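Side-chain contacts in TRAP-type transporter, periplasmic component (PDB 4P8B), which binds (S)-2-acetolactate as the periplasmic solute-binding component of a TRAP-type transporter, probably presenting it to the membrane part for uptake: residues A53-V56 with K57-T60; I135-T138 with L139-G143; D260-I263 with V264-A268. One frame throughout, in Å; residues are numbered along the deposited sequence.

All three contacts are local, each along one helix or over its C-terminal end, and they follow one another along the chain without nesting or crossing; none closes a loop longer than a helical turn. Interaction 1 forms the last turns of helix 44-59, in the beta-alpha-beta unit that runs from strand 33-36 to strand 66-69. Interaction 2 ends helix 130-141 just before strand 144-154, its nearest atoms about 15 Å from those of interaction 1. Interaction 3 lies in helix 258-279 and packs directly on interaction 1, with Val56 CG2 3.7 Å from Ala267 CB. Its nearest atoms come within about 7 Å of interaction 2, and Val264 and Ala268 pack on strand 144-154.

Interaction 1. Residues A53-V56 with K57-T60; sequences ADLV and KQRT
Leu55 lays both methyls against the guanidinium of Arg59, one helical turn further on, near the end of helix 44-59, the helix of a beta-alpha-beta unit between strands 33-36 and 66-69. CD2 comes to 3.7 Å from Arg59 NH2, and CD1 stands 3.8 Å above the guanidinium plane, displaced toward its rim, so the leucine methyls lie in van der Waals contact over one face of the group. The two side chains run side by side in the same direction. In Arg59, CG is opposite the carbonyl carbon (chi1 -64°) and the chain is extended from there to NE, which carries the flat group alongside the leucine. Arg59 NH1 then forms a salt bridge with Asp270 of helix 258-279, a helix that Leu55 also touches. This outside partner is consistent with the guanidinium being held with one face to the methyls.

Val56 provides the second pairing, with its CG1 4.2 Å from CG2 of Thr60, the first residue to leave helical backbone angles. Val56 also packs on Ile66 of the neighbouring strand. Thr60 OG1, set between its own backbone N and carbonyl carbon (chi1 63°), additionally accepts from Ile64 N. Val56 O takes two bonds, from Thr60 N at 3.0 Å and from Thr60 OG1 at 2.8 Å, the two donors approaching from opposite faces of its carbonyl plane.

Interaction 2. Residues I135-T138 with L139-G143; sequences IFAT and LEKAG
With chi1 at -69° and chi2 at 172°, Leu139 holds CG opposite its carbonyl carbon and directs CD1 back along the helix toward Ile135, whose CG2 lies opposite its own backbone N. The two side chains consequently run side by side in the same direction, and Ile135 CG2 meets Leu139 CD1 at 4.1 Å. The same CD1 approaches the Phe136 ring obliquely, 4.4 Å from Phe136 CD1, a looser apolar contact. Beyond this pair, Phe136 stacks with Trp149 and, with Leu139, packs on Ile245 of strand 241-249, while Leu139 also meets Phe83 of helix 82-88, so this side of the turn lies against both the sheet and that helix.

Backbone bonds of the helix underlie this packing, among them Leu139 N to Ile135 O at 2.9 Å. The C-terminal end of helix 130-141 is finished by a Schellman motif. Gly143 has positive phi (95°), and its N binds Glu140 O at 3.1 Å, while the preceding bond, from Ala142 N to Thr138 O, is weak, as expected where the helix unwinds. Gly143 also makes a backbone hydrogen bond with Lys250, which ties the helix end to the start of helix 250-255.

On the polar side, Ala137 O accepts from Lys141 N at 3.2 Å and also from a water. That water donates again to Glu140 OE1, 2.8 Å away, so it bridges a main-chain carbonyl and the carboxylate. The bend of Glu140 at chi2 brings OE1 to this water, while its OE2 has a long, weak ion pair with Lys250 NZ. Lys141 runs past the same carbonyl, its CG 3.4 Å from Ala137 O.

Interaction 3. Residues D260-I263 with V264-A268; sequences DREI and VKQAA
Asp260 O accepts from Val264 N at 2.9 Å with an N-H...O angle of 166°, and the valine's CG2 also approaches this carbonyl oxygen, 3.3 Å away. CG2 reaches it because it lies beside its own backbone N, while CG1 is opposite that N (chi1 174°). In the next turn Ile263 O accepts from Ala267 N at 2.9 Å, and Ala267 CB sits 3.3 Å from the same oxygen. These i to i+4 bonds belong to the N-terminal turns of helix 258-279, which lies between helix 44-59 and strand 144-154: Ile263 and Ala267 pack on the former, Val264 on Leu147 of the latter.

On the outer side, Glu262 bends at chi2 (53°) so that its OE2 comes to 4.3 Å from Gln266 CB, a loose contact. Its OE1 remains 6.2 Å from Lys265 NZ, too far for a salt bridge. The polar ends look elsewhere: Asp260 OD1 forms a salt bridge with Arg63 and OD2 a hydrogen bond with Tyr29 OH, Arg261 binds Trp253 O, and Gln266 NE2 binds Asp270. Along these turns, therefore, cohesion rests on main-chain hydrogen bonds, with attraction between Glu262 and Lys265 probably weak.

Interaction 1. Residues A53-V56 with K57-T60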
ATOM      1  N   ALA A  53      -7.626   5.690 -16.190  1.00 15.94           N
ATOM      2  CA  ALA A  53      -8.756   6.494 -16.647  1.00 16.79           C
ATOM      3  C   ALA A  53      -8.561   6.946 -18.085  1.00 17.92           C
ATOM      4  O   ALA A  53      -9.498   6.859 -18.896  1.00 18.92           O
ATOM      5  CB  ALA A  53      -8.930   7.684 -15.723  1.00 16.52           C
ATOM      6  N   ASP A  54      -7.360   7.406 -18.422  1.00 18.59           N
ATOM      7  CA  ASP A  54      -7.067   7.900 -19.770  1.00 20.69           C
ATOM      8  C   ASP A  54      -7.178   6.761 -20.775  1.00 19.67           C
ATOM      9  O   ASP A  54      -7.741   6.934 -21.862  1.00 20.90           O
ATOM     10  CB  ASP A  54      -5.675   8.543 -19.869  1.00 21.85           C
ATOM     11  CG  ASP A  54      -5.540   9.824 -19.060  1.00 27.67           C
ATOM     12  OD1 ASP A  54      -6.565  10.361 -18.600  1.00 31.58           O
ATOM     13  OD2 ASP A  54      -4.395  10.305 -18.899  1.00 29.34           O
ATOM     14  N   LEU A  55      -6.671   5.580 -20.438  1.00 19.59           N
ATOM     15  CA  LEU A  55      -6.721   4.481 -21.393  1.00 19.57           C
ATOM     16  C   LEU A  55      -8.153   4.016 -21.617  1.00 20.16           C
ATOM     17  O   LEU A  55      -8.531   3.669 -22.737  1.00 21.27           O
ATOM     18  CB  LEU A  55      -5.878   3.306 -20.909  1.00 18.68           C
ATOM     19  CG  LEU A  55      -4.361   3.483 -20.936  1.00 19.81           C
ATOM     20  CD1 LEU A  55      -3.680   2.237 -20.364  1.00 19.30           C
ATOM     21  CD2 LEU A  55      -3.837   3.759 -22.343  1.00 23.72           C
ATOM     22  N   VAL A  56      -8.959   3.990 -20.563  1.00 19.53           N
ATOM     23  CA  VAL A  56     -10.350   3.569 -20.694  1.00 20.16           C
ATOM     24  C   VAL A  56     -11.118   4.514 -21.594  1.00 22.66           C
ATOM     25  O   VAL A  56     -11.865   4.078 -22.481  1.00 22.47           O
ATOM     26  CB  VAL A  56     -11.052   3.484 -19.334  1.00 19.67           C
ATOM     27  CG1 VAL A  56     -12.559   3.385 -19.526  1.00 20.24           C
ATOM     28  CG2 VAL A  56     -10.504   2.303 -18.526  1.00 18.76           C
ATOM     29  N   LYS A  57     -10.928   5.807 -21.392  1.00 21.39           N
ATOM     30  CA  LYS A  57     -11.612   6.794 -22.208  1.00 23.54           C
ATOM     31  C   LYS A  57     -11.208   6.603 -23.654  1.00 23.79           C
ATOM     32  O   LYS A  57     -12.071   6.502 -24.532  1.00 24.98           O
ATOM     33  CB  LYS A  57     -11.263   8.195 -21.730  1.00 22.45           C
ATOM     34  CG  LYS A  57     -12.156   9.258 -22.353  1.00 26.45           C
ATOM     35  CD  LYS A  57     -12.020  10.567 -21.608  1.00 37.33           C
ATOM     36  CE  LYS A  57     -10.989  11.455 -22.268  1.00 38.51           C
ATOM     37  NZ  LYS A  57     -11.613  12.224 -23.379  1.00 43.40           N
ATOM     38  N   GLN A  58      -9.909   6.562 -23.909  1.00 23.51           N
ATOM     39  CA  GLN A  58      -9.369   6.401 -25.251  1.00 24.90           C
ATOM     40  C   GLN A  58      -9.929   5.168 -25.948  1.00 26.59           C
ATOM     41  O   GLN A  58     -10.381   5.254 -27.087  1.00 26.64           O
ATOM     42  CB  GLN A  58      -7.843   6.315 -25.183  1.00 28.80           C
ATOM     43  CG  GLN A  58      -7.159   6.164 -26.536  1.00 34.70           C
ATOM     44  CD  GLN A  58      -5.653   6.373 -26.461  1.00 37.92           C
ATOM     45  OE1 GLN A  58      -5.091   6.563 -25.380  1.00 42.69           O
ATOM     46  NE2 GLN A  58      -4.993   6.332 -27.615  1.00 47.92           N
ATOM     47  N   ARG A  59      -9.930   4.032 -25.257  1.00 24.30           N
ATOM     48  CA  ARG A  59     -10.240   2.738 -25.872  1.00 24.98           C
ATOM     49  C   ARG A  59     -11.734   2.427 -25.912  1.00 25.45           C
ATOM     50  O   ARG A  59     -12.159   1.451 -26.558  1.00 28.47           O
ATOM     51  CB  ARG A  59      -9.478   1.632 -25.125  1.00 23.66           C
ATOM     52  CG  ARG A  59      -7.966   1.766 -25.251  1.00 23.26           C
ATOM     53  CD  ARG A  59      -7.239   0.735 -24.398  1.00 24.12           C
ATOM     54  NE  ARG A  59      -5.785   0.892 -24.456  1.00 24.25           N
ATOM     55  CZ  ARG A  59      -4.908   0.177 -23.741  1.00 23.20           C
ATOM     56  NH1 ARG A  59      -5.318  -0.770 -22.902  1.00 19.98           N
ATOM     57  NH2 ARG A  59      -3.614   0.402 -23.883  1.00 24.41           N
ATOM     58  N   THR A  60     -12.537   3.245 -25.244  1.00 25.26           N
ATOM     59  CA  THR A  60     -13.991   3.148 -25.373  1.00 26.08           C
ATOM     60  C   THR A  60     -14.565   4.253 -26.249  1.00 27.40           C
ATOM     61  O   THR A  60     -15.767   4.505 -26.213  1.00 28.05           O
ATOM     62  CB  THR A  60     -14.714   3.201 -24.020  1.00 25.18           C
ATOM     63  OG1 THR A  60     -14.475   4.471 -23.381  1.00 24.64           O
ATOM     64  CG2 THR A  60     -14.241   2.055 -23.136  1.00 24.02           C
TER

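Interaction 2. Residues I135-T138 with L139-G143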
ATOM      1  N   ILE A 135      -6.624 -14.202  -3.314  1.00 14.04           N
ATOM      2  CA  ILE A 135      -7.112 -12.915  -2.819  1.00 15.25           C
ATOM      3  C   ILE A 135      -8.130 -12.300  -3.789  1.00 12.47           C
ATOM      4  O   ILE A 135      -9.185 -11.829  -3.369  1.00 14.08           O
ATOM      5  CB  ILE A 135      -5.947 -11.948  -2.535  1.00 13.78           C
ATOM      6  CG1 ILE A 135      -5.258 -12.372  -1.236  1.00 16.73           C
ATOM      7  CG2 ILE A 135      -6.450 -10.526  -2.422  1.00 14.74           C
ATOM      8  CD1 ILE A 135      -3.929 -11.737  -0.988  1.00 19.58           C
ATOM      9  N   PHE A 136      -7.836 -12.357  -5.082  1.00 13.63           N
ATOM     10  CA  PHE A 136      -8.790 -11.861  -6.078  1.00 13.54           C
ATOM     11  C   PHE A 136     -10.131 -12.589  -6.005  1.00 14.60           C
ATOM     12  O   PHE A 136     -11.180 -11.958  -6.075  1.00 15.61           O
ATOM     13  CB  PHE A 136      -8.223 -11.934  -7.496  1.00 13.32           C
ATOM     14  CG  PHE A 136      -7.460 -10.697  -7.919  1.00 14.58           C
ATOM     15  CD1 PHE A 136      -6.825  -9.888  -7.000  1.00 12.97           C
ATOM     16  CD2 PHE A 136      -7.380 -10.368  -9.269  1.00 14.81           C
ATOM     17  CE1 PHE A 136      -6.137  -8.733  -7.415  1.00 14.90           C
ATOM     18  CE2 PHE A 136      -6.692  -9.225  -9.679  1.00 14.76           C
ATOM     19  CZ  PHE A 136      -6.068  -8.435  -8.757  1.00 15.21           C
ATOM     20  N   ALA A 137     -10.102 -13.911  -5.831  1.00 15.36           N
ATOM     21  CA  ALA A 137     -11.351 -14.667  -5.709  1.00 16.53           C
ATOM     22  C   ALA A 137     -12.144 -14.214  -4.489  1.00 15.99           C
ATOM     23  O   ALA A 137     -13.379 -14.091  -4.557  1.00 19.29           O
ATOM     24  CB  ALA A 137     -11.073 -16.163  -5.634  1.00 17.43           C
ATOM     25  N   THR A 138     -11.448 -13.946  -3.388  1.00 16.39           N
ATOM     26  CA  THR A 138     -12.097 -13.496  -2.171  1.00 18.44           C
ATOM     27  C   THR A 138     -12.744 -12.127  -2.401  1.00 18.05           C
ATOM     28  O   THR A 138     -13.879 -11.867  -1.981  1.00 19.00           O
ATOM     29  CB  THR A 138     -11.094 -13.427  -1.009  1.00 19.96           C
ATOM     30  OG1 THR A 138     -10.671 -14.756  -0.648  1.00 20.43           O
ATOM     31  CG2 THR A 138     -11.721 -12.752   0.207  1.00 23.34           C
ATOM     32  N   LEU A 139     -12.031 -11.236  -3.082  1.00 16.89           N
ATOM     33  CA  LEU A 139     -12.569  -9.912  -3.360  1.00 17.11           C
ATOM     34  C   LEU A 139     -13.804  -9.968  -4.258  1.00 18.38           C
ATOM     35  O   LEU A 139     -14.799  -9.280  -4.012  1.00 18.49           O
ATOM     36  CB  LEU A 139     -11.490  -9.032  -4.000  1.00 15.20           C
ATOM     37  CG  LEU A 139     -10.336  -8.622  -3.102  1.00 13.83           C
ATOM     38  CD1 LEU A 139      -9.268  -7.937  -3.933  1.00 14.84           C
ATOM     39  CD2 LEU A 139     -10.839  -7.713  -2.005  1.00 17.11           C
ATOM     40  N   GLU A 140     -13.743 -10.795  -5.296  1.00 17.49           N
ATOM     41  CA  GLU A 140     -14.846 -10.921  -6.238  1.00 21.58           C
ATOM     42  C   GLU A 140     -16.114 -11.357  -5.502  1.00 25.72           C
ATOM     43  O   GLU A 140     -17.206 -10.830  -5.745  1.00 24.32           O
ATOM     44  CB  GLU A 140     -14.474 -11.893  -7.360  1.00 23.84           C
ATOM     45  CG  GLU A 140     -15.403 -11.806  -8.564  1.00 30.90           C
ATOM     46  CD  GLU A 140     -16.728 -12.498  -8.323  1.00 33.74           C
ATOM     47  OE1 GLU A 140     -16.762 -13.440  -7.503  1.00 36.62           O
ATOM     48  OE2 GLU A 140     -17.733 -12.095  -8.951  1.00 36.56           O
ATOM     49  N   LYS A 141     -15.969 -12.288  -4.568  1.00 19.85           N
ATOM     50  CA  LYS A 141     -17.131 -12.800  -3.848  1.00 24.65           C
ATOM     51  C   LYS A 141     -17.720 -11.710  -2.974  1.00 24.25           C
ATOM     52  O   LYS A 141     -18.920 -11.718  -2.678  1.00 26.81           O
ATOM     53  CB  LYS A 141     -16.752 -14.008  -2.985  1.00 26.08           C
ATOM     54  CG  LYS A 141     -16.452 -15.274  -3.771  1.00 28.81           C
ATOM     55  CD  LYS A 141     -16.133 -16.433  -2.837  1.00 31.67           C
ATOM     56  CE  LYS A 141     -15.966 -17.754  -3.596  1.00 40.17           C
ATOM     57  NZ  LYS A 141     -14.625 -17.865  -4.252  1.00 43.60           N
ATOM     58  N   ALA A 142     -16.871 -10.767  -2.569  1.00 22.86           N
ATOM     59  CA  ALA A 142     -17.280  -9.678  -1.688  1.00 25.88           C
ATOM     60  C   ALA A 142     -17.965  -8.525  -2.413  1.00 26.22           C
ATOM     61  O   ALA A 142     -18.361  -7.547  -1.780  1.00 30.81           O
ATOM     62  CB  ALA A 142     -16.071  -9.155  -0.924  1.00 24.86           C
ATOM     63  N   GLY A 143     -18.093  -8.612  -3.731  1.00 23.27           N
ATOM     64  CA  GLY A 143     -18.824  -7.597  -4.474  1.00 23.84           C
ATOM     65  C   GLY A 143     -17.958  -6.498  -5.052  1.00 25.65           C
ATOM     66  O   GLY A 143     -18.442  -5.439  -5.439  1.00 27.58           O
TER
HETATM   67  O   HOH W   1     -14.759 -15.294  -6.725  1.00 36.78           O

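Interaction 3. Residues D260-I263 with V264-A268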
ATOM      1  N   ASP A 260     -16.890  -4.083 -23.143  1.00 32.14           N
ATOM      2  CA  ASP A 260     -16.349  -2.940 -22.408  1.00 31.07           C
ATOM      3  C   ASP A 260     -15.627  -3.389 -21.152  1.00 28.56           C
ATOM      4  O   ASP A 260     -14.611  -2.797 -20.739  1.00 27.06           O
ATOM      5  CB  ASP A 260     -17.464  -1.975 -22.028  1.00 31.16           C
ATOM      6  CG  ASP A 260     -17.881  -1.106 -23.184  1.00 36.46           C
ATOM      7  OD1 ASP A 260     -17.061  -0.972 -24.126  1.00 33.05           O
ATOM      8  OD2 ASP A 260     -19.012  -0.559 -23.159  1.00 33.98           O
ATOM      9  N   ARG A 261     -16.149  -4.428 -20.518  1.00 28.67           N
ATOM     10  CA  ARG A 261     -15.485  -4.984 -19.355  1.00 28.53           C
ATOM     11  C   ARG A 261     -14.086  -5.398 -19.760  1.00 26.14           C
ATOM     12  O   ARG A 261     -13.127  -5.148 -19.028  1.00 24.49           O
ATOM     13  CB  ARG A 261     -16.284  -6.155 -18.775  1.00 27.66           C
ATOM     14  CG  ARG A 261     -17.610  -5.708 -18.167  1.00 34.37           C
ATOM     15  CD  ARG A 261     -18.391  -6.865 -17.596  1.00 37.50           C
ATOM     16  NE  ARG A 261     -19.829  -6.652 -17.758  1.00 37.47           N
ATOM     17  CZ  ARG A 261     -20.697  -7.573 -18.163  1.00 38.12           C
ATOM     18  NH1 ARG A 261     -20.295  -8.805 -18.456  1.00 38.91           N
ATOM     19  NH2 ARG A 261     -21.976  -7.250 -18.273  1.00 38.78           N
ATOM     20  N   GLU A 262     -13.939  -5.982 -20.941  1.00 27.34           N
ATOM     21  CA  GLU A 262     -12.627  -6.411 -21.414  1.00 26.76           C
ATOM     22  C   GLU A 262     -11.666  -5.233 -21.593  1.00 25.81           C
ATOM     23  O   GLU A 262     -10.496  -5.296 -21.195  1.00 24.47           O
ATOM     24  CB  GLU A 262     -12.757  -7.173 -22.734  1.00 28.54           C
ATOM     25  CG  GLU A 262     -11.437  -7.673 -23.247  1.00 32.98           C
ATOM     26  CD  GLU A 262     -10.701  -8.487 -22.210  1.00 36.84           C
ATOM     27  OE1 GLU A 262     -11.376  -9.205 -21.441  1.00 42.03           O
ATOM     28  OE2 GLU A 262      -9.454  -8.395 -22.145  1.00 42.44           O
ATOM     29  N   ILE A 263     -12.147  -4.153 -22.190  1.00 26.63           N
ATOM     30  CA  ILE A 263     -11.346  -2.947 -22.357  1.00 25.99           C
ATOM     31  C   ILE A 263     -10.882  -2.379 -21.007  1.00 24.77           C
ATOM     32  O   ILE A 263      -9.712  -2.051 -20.829  1.00 23.01           O
ATOM     33  CB  ILE A 263     -12.135  -1.872 -23.097  1.00 27.85           C
ATOM     34  CG1 ILE A 263     -12.423  -2.366 -24.510  1.00 33.06           C
ATOM     35  CG2 ILE A 263     -11.360  -0.560 -23.146  1.00 26.79           C
ATOM     36  CD1 ILE A 263     -11.289  -2.158 -25.462  1.00 35.21           C
ATOM     37  N   VAL A 264     -11.803  -2.271 -20.061  1.00 23.83           N
ATOM     38  CA  VAL A 264     -11.486  -1.690 -18.764  1.00 22.25           C
ATOM     39  C   VAL A 264     -10.475  -2.554 -17.998  1.00 20.83           C
ATOM     40  O   VAL A 264      -9.550  -2.018 -17.367  1.00 19.51           O
ATOM     41  CB  VAL A 264     -12.763  -1.446 -17.936  1.00 22.53           C
ATOM     42  CG1 VAL A 264     -12.399  -0.966 -16.524  1.00 20.95           C
ATOM     43  CG2 VAL A 264     -13.633  -0.397 -18.619  1.00 23.86           C
ATOM     44  N   LYS A 265     -10.643  -3.870 -18.068  1.00 21.22           N
ATOM     45  CA  LYS A 265      -9.724  -4.811 -17.449  1.00 20.16           C
ATOM     46  C   LYS A 265      -8.349  -4.702 -18.076  1.00 19.70           C
ATOM     47  O   LYS A 265      -7.365  -4.575 -17.363  1.00 18.37           O
ATOM     48  CB  LYS A 265     -10.249  -6.241 -17.565  1.00 21.04           C
ATOM     49  CG  LYS A 265      -9.313  -7.282 -16.965  1.00 22.27           C
ATOM     50  CD  LYS A 265     -10.023  -8.615 -16.804  1.00 33.26           C
ATOM     51  CE  LYS A 265      -9.161  -9.614 -16.046  1.00 34.83           C
ATOM     52  NZ  LYS A 265      -9.934 -10.818 -15.619  1.00 40.31           N
ATOM     53  N   GLN A 266      -8.245  -4.734 -19.400  1.00 20.88           N
ATOM     54  CA  GLN A 266      -6.918  -4.644 -20.012  1.00 20.62           C
ATOM     55  C   GLN A 266      -6.264  -3.286 -19.722  1.00 19.74           C
ATOM     56  O   GLN A 266      -5.042  -3.182 -19.566  1.00 18.91           O
ATOM     57  CB  GLN A 266      -6.981  -4.899 -21.522  1.00 22.30           C
ATOM     58  CG  GLN A 266      -5.617  -4.922 -22.183  1.00 23.86           C
ATOM     59  CD  GLN A 266      -4.737  -6.048 -21.656  1.00 23.10           C
ATOM     60  OE1 GLN A 266      -5.160  -7.198 -21.597  1.00 33.86           O
ATOM     61  NE2 GLN A 266      -3.508  -5.716 -21.267  1.00 23.22           N
ATOM     62  N   ALA A 267      -7.073  -2.240 -19.647  1.00 20.06           N
ATOM     63  CA  ALA A 267      -6.552  -0.924 -19.321  1.00 19.39           C
ATOM     64  C   ALA A 267      -5.981  -0.908 -17.897  1.00 17.68           C
ATOM     65  O   ALA A 267      -4.931  -0.303 -17.657  1.00 16.91           O
ATOM     66  CB  ALA A 267      -7.627   0.133 -19.483  1.00 20.22           C
ATOM     67  N   ALA A 268      -6.654  -1.591 -16.971  1.00 17.23           N
ATOM     68  CA  ALA A 268      -6.140  -1.730 -15.605  1.00 15.77           C
ATOM     69  C   ALA A 268      -4.818  -2.516 -15.584  1.00 15.07           C
ATOM     70  O   ALA A 268      -3.885  -2.157 -14.875  1.00 14.01           O
ATOM     71  CB  ALA A 268      -7.163  -2.404 -14.724  1.00 15.74           C
TER